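PDB 2RGY: transcriptional regulator, LacI family, which probably regulates transcription by binding operator DNA in response to a small effector, likely a sugar, held between the two lobes of its periplasmic-binding-protein-like domain. Local coordinates for residues 51-56 against 77-82. Sequence-based numbering, arbitrary orientation.
Sequences TPREQA and DLHDED
Arg-53 reaches from the first turn of helix 52-65 to the start of helix 80-89 and meets three side chains there. Its CG stands anti to the backbone N (chi1 179°) and the chain stays extended to NE, a span long enough to bring the NE/NH2 edge of the guanidinium up to Asp-82 and Glu-81, which share NH2. Asp-82 is gripped side-on: Arg-53 NE gives Asp-82 OD2 a bond of 2.8 Å on the syn lone pair, while Arg-53 NH2 reaches Asp-82 OD1 at 3.1 Å. From Arg-53 NH2 a second salt bridge runs to the anti lone pair of Glu-81 OE2, 2.7 Å away, with carboxylate and guanidinium nearly coplanar. The flat imidazole of His-79 suits its place by lying on one guanidinium face, centres 3.8 Å apart and planes at 8°. Asp-82 OD2 also takes the N-H of the N-cap residue, His-79 N, at 2.8 Å, one half of a capping box.

Deeper, the contact is buried and apolar: small Ala-56 sets CB 3.5 Å from Leu-78 CD2, and Leu-78 continues against Leu-57, Leu-83 and Leu-86. The side of His-79 and Glu-81 is more solvent-exposed and held by polar and stacking contacts; Pro-52 CB rests 3.3 Å from Asp-77 OD1 at the exposed far end. Helices 52-65 and 80-89 connect strands 40-44, 70-73 and 93-96 in successive beta-alpha-beta crossovers, so the contact ties together their N-terminal starts. With two carboxylates at its edge and a ring on one face, the guanidinium probably has its charge offset and its rotation restricted.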
ATOM      1  N   THR A  51      15.637  17.427  -1.347  1.00 30.23           N
ATOM      2  CA  THR A  51      15.518  16.544  -2.505  1.00 29.89           C
ATOM      3  C   THR A  51      15.366  15.106  -2.026  1.00 29.45           C
ATOM      4  O   THR A  51      15.721  14.785  -0.893  1.00 28.39           O
ATOM      5  CB  THR A  51      16.761  16.618  -3.426  1.00 29.65           C
ATOM      6  OG1 THR A  51      17.897  16.059  -2.757  1.00 29.20           O
ATOM      7  CG2 THR A  51      17.066  18.062  -3.797  1.00 31.59           C
ATOM      8  N   PRO A  52      14.823  14.223  -2.877  1.00 29.51           N
ATOM      9  CA  PRO A  52      14.647  12.824  -2.484  1.00 28.31           C
ATOM     10  C   PRO A  52      15.924  12.249  -1.889  1.00 27.69           C
ATOM     11  O   PRO A  52      15.890  11.582  -0.853  1.00 26.77           O
ATOM     12  CB  PRO A  52      14.249  12.158  -3.787  1.00 28.30           C
ATOM     13  CG  PRO A  52      13.400  13.222  -4.424  1.00 29.24           C
ATOM     14  CD  PRO A  52      14.226  14.475  -4.200  1.00 28.82           C
ATOM     15  N   ARG A  53      17.053  12.535  -2.526  1.00 26.24           N
ATOM     16  CA  ARG A  53      18.336  12.039  -2.051  1.00 26.25           C
ATOM     17  C   ARG A  53      18.653  12.533  -0.645  1.00 26.29           C
ATOM     18  O   ARG A  53      18.925  11.736   0.253  1.00 25.13           O
ATOM     19  CB  ARG A  53      19.449  12.478  -2.993  1.00 28.01           C
ATOM     20  CG  ARG A  53      20.824  12.031  -2.560  1.00 30.43           C
ATOM     21  CD  ARG A  53      21.895  12.727  -3.382  1.00 31.91           C
ATOM     22  NE  ARG A  53      23.219  12.213  -3.061  1.00 33.76           N
ATOM     23  CZ  ARG A  53      24.355  12.701  -3.556  1.00 36.86           C
ATOM     24  NH1 ARG A  53      24.333  13.726  -4.399  1.00 35.84           N
ATOM     25  NH2 ARG A  53      25.519  12.156  -3.211  1.00 37.09           N
ATOM     26  N   GLU A  54      18.629  13.850  -0.457  1.00 26.39           N
ATOM     27  CA  GLU A  54      18.922  14.434   0.844  1.00 26.49           C
ATOM     28  C   GLU A  54      17.903  14.038   1.905  1.00 24.94           C
ATOM     29  O   GLU A  54      18.217  14.012   3.092  1.00 25.24           O
ATOM     30  CB  GLU A  54      18.989  15.957   0.737  1.00 29.06           C
ATOM     31  CG  GLU A  54      20.309  16.488   0.185  1.00 34.55           C
ATOM     32  CD  GLU A  54      21.502  16.153   1.080  1.00 37.41           C
ATOM     33  OE1 GLU A  54      21.316  16.052   2.315  1.00 39.91           O
ATOM     34  OE2 GLU A  54      22.632  16.008   0.555  1.00 38.83           O
ATOM     35  N   GLN A  55      16.682  13.740   1.479  1.00 23.74           N
ATOM     36  CA  GLN A  55      15.653  13.329   2.420  1.00 23.62           C
ATOM     37  C   GLN A  55      16.023  11.961   2.972  1.00 21.60           C
ATOM     38  O   GLN A  55      15.709  11.651   4.106  1.00 22.30           O
ATOM     39  CB  GLN A  55      14.292  13.240   1.737  1.00 24.23           C
ATOM     40  CG  GLN A  55      13.649  14.566   1.410  1.00 28.63           C
ATOM     41  CD  GLN A  55      12.278  14.372   0.808  1.00 31.06           C
ATOM     42  OE1 GLN A  55      11.411  13.748   1.415  1.00 32.70           O
ATOM     43  NE2 GLN A  55      12.073  14.897  -0.395  1.00 34.92           N
ATOM     44  N   ALA A  56      16.680  11.145   2.155  1.00 19.69           N
ATOM     45  CA  ALA A  56      17.100   9.813   2.586  1.00 20.30           C
ATOM     46  C   ALA A  56      18.341   9.927   3.479  1.00 20.45           C
ATOM     47  O   ALA A  56      18.484   9.200   4.460  1.00 20.22           O
ATOM     48  CB  ALA A  56      17.407   8.933   1.365  1.00 17.96           C
ATOM     49  N   ASP A  77      17.489   6.633  -4.501  1.00 24.48           N
ATOM     50  CA  ASP A  77      17.809   8.059  -4.621  1.00 25.23           C
ATOM     51  C   ASP A  77      19.215   8.329  -4.090  1.00 25.59           C
ATOM     52  O   ASP A  77      19.853   9.316  -4.457  1.00 25.31           O
ATOM     53  CB  ASP A  77      16.816   8.910  -3.821  1.00 27.00           C
ATOM     54  CG  ASP A  77      15.421   8.895  -4.410  1.00 29.97           C
ATOM     55  OD1 ASP A  77      15.233   9.463  -5.502  1.00 31.50           O
ATOM     56  OD2 ASP A  77      14.508   8.321  -3.781  1.00 29.55           O
ATOM     57  N   LEU A  78      19.689   7.461  -3.202  1.00 24.65           N
ATOM     58  CA  LEU A  78      21.024   7.624  -2.647  1.00 24.45           C
ATOM     59  C   LEU A  78      22.050   7.297  -3.724  1.00 25.72           C
ATOM     60  O   LEU A  78      21.794   6.490  -4.613  1.00 26.36           O
ATOM     61  CB  LEU A  78      21.237   6.684  -1.458  1.00 23.71           C
ATOM     62  CG  LEU A  78      20.405   6.873  -0.186  1.00 23.32           C
ATOM     63  CD1 LEU A  78      20.712   5.726   0.756  1.00 23.00           C
ATOM     64  CD2 LEU A  78      20.743   8.211   0.488  1.00 22.19           C
ATOM     65  N   HIS A  79      23.208   7.936  -3.650  1.00 27.21           N
ATOM     66  CA  HIS A  79      24.268   7.669  -4.612  1.00 29.71           C
ATOM     67  C   HIS A  79      25.225   6.708  -3.945  1.00 28.45           C
ATOM     68  O   HIS A  79      25.300   6.669  -2.720  1.00 27.99           O
ATOM     69  CB  HIS A  79      24.990   8.961  -4.984  1.00 32.92           C
ATOM     70  CG  HIS A  79      24.203   9.837  -5.902  1.00 37.28           C
ATOM     71  ND1 HIS A  79      22.827   9.790  -5.969  1.00 38.84           N
ATOM     72  CD2 HIS A  79      24.589  10.813  -6.756  1.00 38.68           C
ATOM     73  CE1 HIS A  79      22.398  10.702  -6.822  1.00 40.21           C
ATOM     74  NE2 HIS A  79      23.448  11.336  -7.314  1.00 40.48           N
ATOM     75  N   ASP A  80      25.964   5.941  -4.737  1.00 27.85           N
ATOM     76  CA  ASP A  80      26.887   4.975  -4.158  1.00 28.38           C
ATOM     77  C   ASP A  80      27.757   5.588  -3.060  1.00 28.20           C
ATOM     78  O   ASP A  80      27.966   4.971  -2.021  1.00 26.21           O
ATOM     79  CB  ASP A  80      27.764   4.349  -5.256  1.00 30.23           C
ATOM     80  CG  ASP A  80      26.978   3.424  -6.188  1.00 31.70           C
ATOM     81  OD1 ASP A  80      25.736   3.356  -6.076  1.00 33.19           O
ATOM     82  OD2 ASP A  80      27.600   2.760  -7.047  1.00 33.04           O
ATOM     83  N   GLU A  81      28.248   6.804  -3.281  1.00 27.97           N
ATOM     84  CA  GLU A  81      29.104   7.463  -2.296  1.00 29.78           C
ATOM     85  C   GLU A  81      28.385   7.663  -0.955  1.00 30.19           C
ATOM     86  O   GLU A  81      29.024   7.705   0.105  1.00 29.58           O
ATOM     87  CB  GLU A  81      29.615   8.814  -2.848  1.00 31.95           C
ATOM     88  CG  GLU A  81      28.675  10.003  -2.660  1.00 36.72           C
ATOM     89  CD  GLU A  81      29.090  11.249  -3.457  1.00 39.49           C
ATOM     90  OE1 GLU A  81      30.304  11.432  -3.738  1.00 40.72           O
ATOM     91  OE2 GLU A  81      28.192  12.055  -3.795  1.00 40.12           O
ATOM     92  N   ASP A  82      27.058   7.779  -1.003  1.00 29.13           N
ATOM     93  CA  ASP A  82      26.274   7.954   0.212  1.00 29.19           C
ATOM     94  C   ASP A  82      26.282   6.660   1.015  1.00 28.01           C
ATOM     95  O   ASP A  82      26.390   6.687   2.238  1.00 27.13           O
ATOM     96  CB  ASP A  82      24.832   8.358  -0.121  1.00 29.37           C
ATOM     97  CG  ASP A  82      24.763   9.663  -0.882  1.00 30.34           C
ATOM     98  OD1 ASP A  82      25.633  10.524  -0.625  1.00 30.80           O
ATOM     99  OD2 ASP A  82      23.851   9.831  -1.722  1.00 27.23           O
TER